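Local coordinates for leucine aminopeptidase 2 (Saccharomyces cerevisiae, PDB 2XQ0), which cleaves di- and tripeptides preferentially as a zinc-dependent aminopeptidase of the M1 family and also shows low epoxide hydrolase activity in vitro, at residues P15-S20 with C315-H319; T249-I253 with R333-I338; Y417-F421 with F431-E437. One frame throughout, in Å; residues are numbered along the deposited sequence.

Contact 1. Residues P15-S20 with C315-H319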
# COMPACT_ATOMS: atom_id res chain seq x y z
N PRO A 15 -6.87 -23.13 -5.53
CA PRO A 15 -7.26 -21.88 -4.87
C PRO A 15 -8.69 -21.48 -5.19
O PRO A 15 -9.18 -21.72 -6.30
CB PRO A 15 -6.30 -20.85 -5.48
CG PRO A 15 -5.20 -21.63 -6.08
CD PRO A 15 -5.81 -22.91 -6.52
N GLU A 16 -9.33 -20.84 -4.23
CA GLU A 16 -10.70 -20.39 -4.34
C GLU A 16 -10.86 -19.45 -5.53
O GLU A 16 -10.00 -18.60 -5.79
CB GLU A 16 -11.09 -19.66 -3.06
CG GLU A 16 -12.50 -19.13 -3.04
CD GLU A 16 -12.83 -18.47 -1.72
OE1 GLU A 16 -13.50 -19.11 -0.89
OE2 GLU A 16 -12.42 -17.31 -1.52
N TYR A 17 -11.98 -19.59 -6.22
CA TYR A 17 -12.25 -18.79 -7.41
C TYR A 17 -12.28 -17.29 -7.13
O TYR A 17 -12.88 -16.86 -6.15
CB TYR A 17 -13.57 -19.26 -8.07
CG TYR A 17 -13.68 -18.79 -9.51
CD1 TYR A 17 -13.21 -19.59 -10.54
CD2 TYR A 17 -14.21 -17.55 -9.82
CE1 TYR A 17 -13.30 -19.18 -11.85
CE2 TYR A 17 -14.28 -17.12 -11.15
CZ TYR A 17 -13.82 -17.94 -12.15
OH TYR A 17 -13.87 -17.55 -13.47
N ASP A 18 -11.63 -16.50 -7.99
CA ASP A 18 -11.61 -15.05 -7.88
C ASP A 18 -12.83 -14.41 -8.57
O ASP A 18 -12.87 -14.32 -9.80
CB ASP A 18 -10.32 -14.52 -8.53
CG ASP A 18 -10.18 -13.03 -8.44
OD1 ASP A 18 -11.12 -12.36 -7.94
OD2 ASP A 18 -9.11 -12.53 -8.86
N GLN A 19 -13.77 -13.91 -7.78
CA GLN A 19 -15.02 -13.34 -8.28
C GLN A 19 -14.89 -11.93 -8.87
O GLN A 19 -15.87 -11.37 -9.37
CB GLN A 19 -16.04 -13.27 -7.14
CG GLN A 19 -16.38 -14.62 -6.52
CD GLN A 19 -17.26 -15.44 -7.41
OE1 GLN A 19 -18.17 -14.92 -8.05
NE2 GLN A 19 -17.01 -16.74 -7.46
N SER A 20 -13.69 -11.34 -8.79
CA SER A 20 -13.47 -9.97 -9.25
C SER A 20 -12.95 -9.90 -10.68
O SER A 20 -12.63 -8.81 -11.16
CB SER A 20 -12.47 -9.24 -8.34
OG SER A 20 -12.99 -9.11 -7.02
N CYS A 315 -4.76 -15.53 -3.84
CA CYS A 315 -5.42 -15.98 -5.05
C CYS A 315 -6.57 -15.07 -5.47
O CYS A 315 -6.93 -15.04 -6.65
CB CYS A 315 -5.93 -17.41 -4.86
SG CYS A 315 -7.26 -17.51 -3.68
N SER A 316 -7.14 -14.34 -4.51
CA SER A 316 -8.23 -13.42 -4.79
C SER A 316 -8.23 -12.34 -3.74
O SER A 316 -7.50 -12.42 -2.76
CB SER A 316 -9.57 -14.15 -4.77
OG SER A 316 -10.08 -14.27 -3.46
N TRP A 317 -9.09 -11.35 -3.92
CA TRP A 317 -9.13 -10.23 -2.98
C TRP A 317 -9.93 -10.56 -1.71
O TRP A 317 -9.95 -9.77 -0.78
CB TRP A 317 -9.61 -8.96 -3.69
CG TRP A 317 -8.74 -8.70 -4.91
CD1 TRP A 317 -9.11 -8.83 -6.22
CD2 TRP A 317 -7.34 -8.37 -4.92
NE1 TRP A 317 -8.03 -8.58 -7.05
CE2 TRP A 317 -6.93 -8.30 -6.27
CE3 TRP A 317 -6.39 -8.12 -3.92
CZ2 TRP A 317 -5.62 -7.97 -6.65
CZ3 TRP A 317 -5.09 -7.81 -4.29
CH2 TRP A 317 -4.72 -7.73 -5.63
N ASN A 318 -10.53 -11.75 -1.66
CA ASN A 318 -11.11 -12.27 -0.42
C ASN A 318 -10.07 -12.65 0.60
O ASN A 318 -10.37 -12.73 1.78
CB ASN A 318 -11.94 -13.52 -0.69
CG ASN A 318 -13.29 -13.22 -1.27
OD1 ASN A 318 -13.70 -12.06 -1.40
ND2 ASN A 318 -14.03 -14.27 -1.59
N HIS A 319 -8.85 -12.93 0.14
CA HIS A 319 -7.78 -13.45 1.01
C HIS A 319 -6.59 -12.48 1.03
O HIS A 319 -5.42 -12.88 1.16
CB HIS A 319 -7.35 -14.84 0.54
CG HIS A 319 -8.49 -15.80 0.46
ND1 HIS A 319 -8.93 -16.52 1.55
CD2 HIS A 319 -9.34 -16.09 -0.56
CE1 HIS A 319 -9.98 -17.24 1.19
NE2 HIS A 319 -10.25 -17.00 -0.08
O HOH W 1 -12.21 -15.97 -3.65
O HOH W 2 -11.61 -11.22 -5.36
O HOH W 3 -9.10 -9.84 -9.61

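Contact 2. Residues T249-I253 with R333-I338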
# COMPACT_ATOMS: atom_id res chain seq x y z
N THR A 249 18.76 -8.13 6.45
CA THR A 249 17.93 -8.51 7.60
C THR A 249 16.75 -9.42 7.20
O THR A 249 16.49 -10.45 7.84
CB THR A 249 17.42 -7.28 8.36
OG1 THR A 249 18.55 -6.53 8.86
CG2 THR A 249 16.56 -7.74 9.53
N ALA A 250 16.03 -9.03 6.15
CA ALA A 250 14.92 -9.85 5.65
C ALA A 250 15.39 -11.22 5.20
O ALA A 250 14.73 -12.23 5.45
CB ALA A 250 14.21 -9.13 4.50
N GLU A 251 16.52 -11.24 4.50
CA GLU A 251 17.08 -12.49 3.99
C GLU A 251 17.44 -13.47 5.11
O GLU A 251 17.31 -14.67 4.94
CB GLU A 251 18.30 -12.21 3.14
CG GLU A 251 18.00 -11.64 1.74
CD GLU A 251 19.28 -11.38 0.92
OE1 GLU A 251 20.24 -10.78 1.45
OE2 GLU A 251 19.31 -11.77 -0.27
N LYS A 252 17.90 -12.96 6.25
CA LYS A 252 18.25 -13.81 7.38
C LYS A 252 17.00 -14.40 8.01
O LYS A 252 16.99 -15.55 8.42
CB LYS A 252 19.06 -13.03 8.42
CG LYS A 252 19.41 -13.84 9.66
CD LYS A 252 20.39 -13.12 10.59
CE LYS A 252 20.86 -14.07 11.70
NZ LYS A 252 21.41 -13.33 12.87
N ILE A 253 15.94 -13.60 8.10
CA ILE A 253 14.70 -14.08 8.70
C ILE A 253 14.05 -15.11 7.78
O ILE A 253 13.60 -16.17 8.22
CB ILE A 253 13.71 -12.91 8.98
CG1 ILE A 253 14.25 -12.02 10.11
CG2 ILE A 253 12.33 -13.45 9.32
CD1 ILE A 253 13.81 -10.55 10.00
N ARG A 333 9.12 -7.80 12.01
CA ARG A 333 10.30 -8.64 12.32
C ARG A 333 11.62 -7.95 11.89
O ARG A 333 12.64 -8.01 12.60
CB ARG A 333 10.16 -10.02 11.67
CG ARG A 333 9.08 -10.92 12.29
CD ARG A 333 9.43 -11.36 13.73
NE ARG A 333 10.75 -12.00 13.77
CZ ARG A 333 10.97 -13.27 13.46
NH1 ARG A 333 9.96 -14.07 13.11
NH2 ARG A 333 12.20 -13.75 13.50
N ILE A 334 11.61 -7.29 10.73
CA ILE A 334 12.82 -6.60 10.25
C ILE A 334 13.22 -5.50 11.22
O ILE A 334 14.36 -5.45 11.69
CB ILE A 334 12.64 -6.05 8.83
CG1 ILE A 334 12.56 -7.21 7.83
CG2 ILE A 334 13.76 -5.11 8.45
CD1 ILE A 334 11.92 -6.83 6.49
N ILE A 335 12.28 -4.62 11.56
CA ILE A 335 12.61 -3.52 12.44
C ILE A 335 12.93 -4.02 13.84
O ILE A 335 13.72 -3.42 14.56
CB ILE A 335 11.50 -2.41 12.48
CG1 ILE A 335 10.36 -2.79 13.41
CG2 ILE A 335 11.01 -2.06 11.07
CD1 ILE A 335 9.19 -1.81 13.40
N GLY A 336 12.32 -5.13 14.23
CA GLY A 336 12.61 -5.69 15.54
C GLY A 336 14.02 -6.25 15.57
O GLY A 336 14.72 -6.13 16.58
N ALA A 337 14.45 -6.85 14.47
CA ALA A 337 15.78 -7.45 14.42
C ALA A 337 16.85 -6.37 14.44
O ALA A 337 17.94 -6.58 14.94
CB ALA A 337 15.92 -8.31 13.20
N ILE A 338 16.53 -5.20 13.88
CA ILE A 338 17.49 -4.11 13.80
C ILE A 338 17.50 -3.27 15.07
O ILE A 338 18.55 -2.90 15.58
CB ILE A 338 17.21 -3.21 12.58
CG1 ILE A 338 17.51 -3.96 11.28
CG2 ILE A 338 18.01 -1.94 12.65
CD1 ILE A 338 16.96 -3.26 10.03

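Contact 3. Residues Y417-F421 with F431-E437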
# COMPACT_ATOMS: atom_id res chain seq x y z
N TYR A 417 6.75 -22.19 4.39
CA TYR A 417 5.63 -21.54 3.73
C TYR A 417 6.05 -20.80 2.46
O TYR A 417 5.51 -21.07 1.39
CB TYR A 417 4.93 -20.59 4.72
CG TYR A 417 3.82 -19.73 4.13
CD1 TYR A 417 2.57 -20.27 3.83
CD2 TYR A 417 4.02 -18.38 3.91
CE1 TYR A 417 1.55 -19.48 3.30
CE2 TYR A 417 3.01 -17.57 3.37
CZ TYR A 417 1.77 -18.14 3.07
OH TYR A 417 0.75 -17.36 2.54
N PHE A 418 7.01 -19.88 2.56
CA PHE A 418 7.38 -19.09 1.38
C PHE A 418 8.08 -19.93 0.31
O PHE A 418 7.98 -19.63 -0.88
CB PHE A 418 8.16 -17.81 1.76
CG PHE A 418 7.31 -16.78 2.45
CD1 PHE A 418 6.42 -16.01 1.73
CD2 PHE A 418 7.34 -16.65 3.83
CE1 PHE A 418 5.59 -15.10 2.37
CE2 PHE A 418 6.53 -15.73 4.47
CZ PHE A 418 5.66 -14.95 3.74
N LYS A 419 8.74 -21.01 0.72
CA LYS A 419 9.31 -21.93 -0.27
C LYS A 419 8.23 -22.75 -0.98
O LYS A 419 8.28 -22.93 -2.19
CB LYS A 419 10.34 -22.86 0.38
CG LYS A 419 11.78 -22.35 0.29
CD LYS A 419 12.20 -22.13 -1.16
CE LYS A 419 13.56 -21.46 -1.26
NZ LYS A 419 13.94 -21.24 -2.68
N LYS A 420 7.27 -23.26 -0.22
CA LYS A 420 6.22 -24.12 -0.78
C LYS A 420 5.43 -23.39 -1.87
O LYS A 420 5.17 -23.92 -2.95
CB LYS A 420 5.27 -24.58 0.33
CG LYS A 420 4.11 -25.43 -0.13
CD LYS A 420 3.25 -25.89 1.04
CE LYS A 420 2.13 -26.82 0.59
NZ LYS A 420 1.07 -26.99 1.63
N PHE A 421 5.07 -22.14 -1.58
CA PHE A 421 4.20 -21.39 -2.48
C PHE A 421 4.95 -20.42 -3.37
O PHE A 421 4.33 -19.60 -4.04
CB PHE A 421 3.09 -20.69 -1.68
CG PHE A 421 2.13 -21.65 -1.05
CD1 PHE A 421 1.17 -22.30 -1.81
CD2 PHE A 421 2.22 -21.95 0.30
CE1 PHE A 421 0.30 -23.21 -1.24
CE2 PHE A 421 1.35 -22.87 0.89
CZ PHE A 421 0.39 -23.49 0.11
N PHE A 431 -3.14 -22.02 3.31
CA PHE A 431 -2.26 -21.53 4.38
C PHE A 431 -2.44 -22.43 5.60
O PHE A 431 -1.47 -22.93 6.15
CB PHE A 431 -2.58 -20.07 4.72
CG PHE A 431 -2.04 -19.62 6.07
CD1 PHE A 431 -0.69 -19.39 6.24
CD2 PHE A 431 -2.89 -19.41 7.14
CE1 PHE A 431 -0.18 -18.96 7.48
CE2 PHE A 431 -2.40 -18.99 8.37
CZ PHE A 431 -1.03 -18.77 8.54
N LEU A 432 -3.69 -22.66 6.00
CA LEU A 432 -3.97 -23.46 7.20
C LEU A 432 -3.51 -24.91 7.08
O LEU A 432 -2.93 -25.44 8.02
CB LEU A 432 -5.46 -23.42 7.57
CG LEU A 432 -5.97 -22.01 7.92
CD1 LEU A 432 -7.48 -21.99 7.99
CD2 LEU A 432 -5.36 -21.52 9.22
N ASP A 433 -3.78 -25.56 5.94
CA ASP A 433 -3.25 -26.90 5.70
C ASP A 433 -1.74 -26.95 5.91
O ASP A 433 -1.22 -27.90 6.48
CB ASP A 433 -3.52 -27.35 4.26
CG ASP A 433 -4.99 -27.41 3.93
OD1 ASP A 433 -5.80 -27.53 4.86
OD2 ASP A 433 -5.33 -27.35 2.73
N THR A 434 -1.04 -25.97 5.38
CA THR A 434 0.41 -25.95 5.46
C THR A 434 0.87 -25.81 6.91
O THR A 434 1.84 -26.46 7.35
CB THR A 434 1.00 -24.80 4.64
OG1 THR A 434 0.58 -24.94 3.27
CG2 THR A 434 2.52 -24.81 4.73
N LEU A 435 0.17 -24.96 7.65
CA LEU A 435 0.49 -24.75 9.05
C LEU A 435 0.33 -26.08 9.77
O LEU A 435 1.21 -26.50 10.52
CB LEU A 435 -0.40 -23.64 9.64
CG LEU A 435 -0.18 -23.16 11.08
CD1 LEU A 435 1.17 -22.47 11.26
CD2 LEU A 435 -1.31 -22.23 11.48
N TYR A 436 -0.78 -26.76 9.51
CA TYR A 436 -1.04 -28.04 10.18
C TYR A 436 -0.08 -29.15 9.76
O TYR A 436 0.37 -29.92 10.60
CB TYR A 436 -2.50 -28.48 10.01
CG TYR A 436 -3.45 -27.94 11.06
CD1 TYR A 436 -3.95 -26.64 10.98
CD2 TYR A 436 -3.85 -28.73 12.13
CE1 TYR A 436 -4.82 -26.16 11.94
CE2 TYR A 436 -4.71 -28.25 13.10
CZ TYR A 436 -5.19 -26.97 13.00
OH TYR A 436 -6.06 -26.50 13.96
N GLU A 437 0.26 -29.24 8.48
CA GLU A 437 1.21 -30.25 8.04
C GLU A 437 2.60 -30.02 8.67
O GLU A 437 3.33 -30.97 8.95
CB GLU A 437 1.33 -30.28 6.51
CG GLU A 437 0.03 -30.60 5.79
CD GLU A 437 0.04 -30.12 4.34
OE1 GLU A 437 1.00 -29.41 3.95
OE2 GLU A 437 -0.91 -30.45 3.61

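Contact 1. Residues P15-S20 with C315-H319
Glu16 and His319 form a His-carboxylate hydrogen bond that ties the N-terminal loop before strand 28-40 to the loop leading into helix 321-339, the helix that carries the zinc ligand Glu324. A trans first torsion (chi1 180°) and an extended chain carry the Glu16 carboxylate to His319, whose NE2 donates a hydrogen bond to Glu16 OE2 over 2.6 Å. The donor meets the oxygen from well above the carboxylate plane, 61° out of it. The same OE2 takes a weak bond from Asn318 ND2 at 3.4 Å, while Asn318 OD1 is bonded to Leu375 N, and a short one from a bridging water at 2.5 Å. Three donors therefore converge on one carboxylate oxygen, which would favour its negative charge. The water also donates to Tyr17 O and accepts from Ser316 OG. His319 is gripped from its other nitrogen too, ND1 being bonded to Thr428 OG1.

Cys315 fills the apolar end. Its CB packs on Pro15 CB at 3.5 Å, and its SG lies 3.6 Å from Glu16 O.

Asp18 lies against Ser316, with Asp18 CA 3.8 Å from Ser316 CB, and OD1 closes an Asx turn by accepting from Ser20 N at 2.9 Å. Ser316 answers with an ST turn, its OG accepting from Asn318 N. Asp18 OD2 bonds directly to Thr160 OG1. The Trp317 side chain lies about 4 Å from that of the substrate-binding Glu147 (nearest atoms), and a further water donates to Asp18 OD2 and accepts from Trp317 NE1.

Contact 2. Residues T249-I253 with R333-I338
Thr249, Ala250 and Ile253 present one side of helix 243-253 to Ile334 and its neighbours on helix 321-339, and no hydrogen bond crosses between the two segments. The apolar contacts centre on Ile334. Ala250 CB touches the terminal methyl of Ile334, CD1, at 3.8 Å. The CD1 methyl of Ile253 lies in the angle between Arg333 and Ile334: it rests 3.8 Å from Arg333 O, and 4.2 Å separates it from Ile334 CG1. Thr249 turns its methyl inward, CG2 standing anti to the backbone N, where it meets Ala337 CB at 3.8 Å and also reaches Ile334 CG2 and the Ile334 carbonyl oxygen.

Two polar side chains also touch carbon across the interface. Thr249 OG1 lies 3.7 Å from Ile338 CG1, but its hydrogen bond is made within its own helix, to Lys245 O. Ile253 CG2 sits over one face of the Arg333 guanidinium, offset toward the rim and 4.2 Å from NH2. Bends at chi2 and chi3 (-68° and -54°) fold the arginine chain back, and a salt bridge from NH1 to Asp411 of helix 407-420, with a bond to Tyr329 OH, holds the guanidinium in place. Helix 407-420 also grips the end of the first helix, Arg415 NE bonding to Ile253 O.

The axes of the short helical segments approach to 9.6 Å at an angle of 105°, a separation bridged by the longer isoleucines and Thr249. This is nearly perpendicular helix packing within the thermolysin-like catalytic domain of the M1 peptidases, where the Ile334 side chain lies about 8 Å, between nearest atoms, from that of His301, a zinc ligand of the HExxH motif.

Contact 3. Residues Y417-F421 with F431-E437
Tyr417 and Phe431 meet as an offset edge-to-face pair, their ring planes 89° apart and their centroids separated by 5.7 Å. Phe431 turns its edge toward the face of Tyr417, and the nearest carbons, Phe431 CD1 and Tyr417 CE1, are 3.7 Å apart. A first torsion that sets CG anti to the backbone N (chi1 174°) carries the Tyr417 ring to Phe431. The aromatic cluster continues onto helix 321-339, which carries the zinc ligand Glu324: Trp326 stacks on Tyr417, and Trp321 meets Phe431 edge-to-face.

The contact closes a helix-strand-helix unit of the catalytic domain, in which the short strand 424-426 links helix 407-420 to helix 428-438.

At the other end, Lys420 and Thr434 reach toward each other tip to tip. The fully extended lysine brings NZ within 2.7 Å of Thr434 OG1, which accepts the hydrogen bond and in turn bonds to Gln430 O one turn back in its helix. Phe421, just past the end of helix 407-420, passes Thr434 and presents its ring edge to the same hydroxyl, CE2 lying 3.2 Å from OG1. Lys420 CG covers part of one face of that ring. Glu437 crosses the lysine at about a right angle and adds a weak salt bridge, its OE1 3.4 Å from Lys420 NZ.

Helix 321-339 and the loop leading into it connect contacts 1 and 2, whose centres lie 30 Å apart. Contact 3 shares helix 407-420 with the surroundings of contact 2, through Asp411 and Arg415, and helix 428-438 with those of contact 1, through Thr428. Contact 1 is largely buried yet polar and watered, with two irregular loops meeting where the N-terminal region joins the catalytic domain. Contact 2 is partly buried and almost wholly aliphatic between regular helices, running out to an exposed alanine. Contact 3 combines both characters, with aromatic rings inside and a lysine-glutamate pair at the surface. Contacts 1 and 3 approach to about 7 Å between nearest atoms.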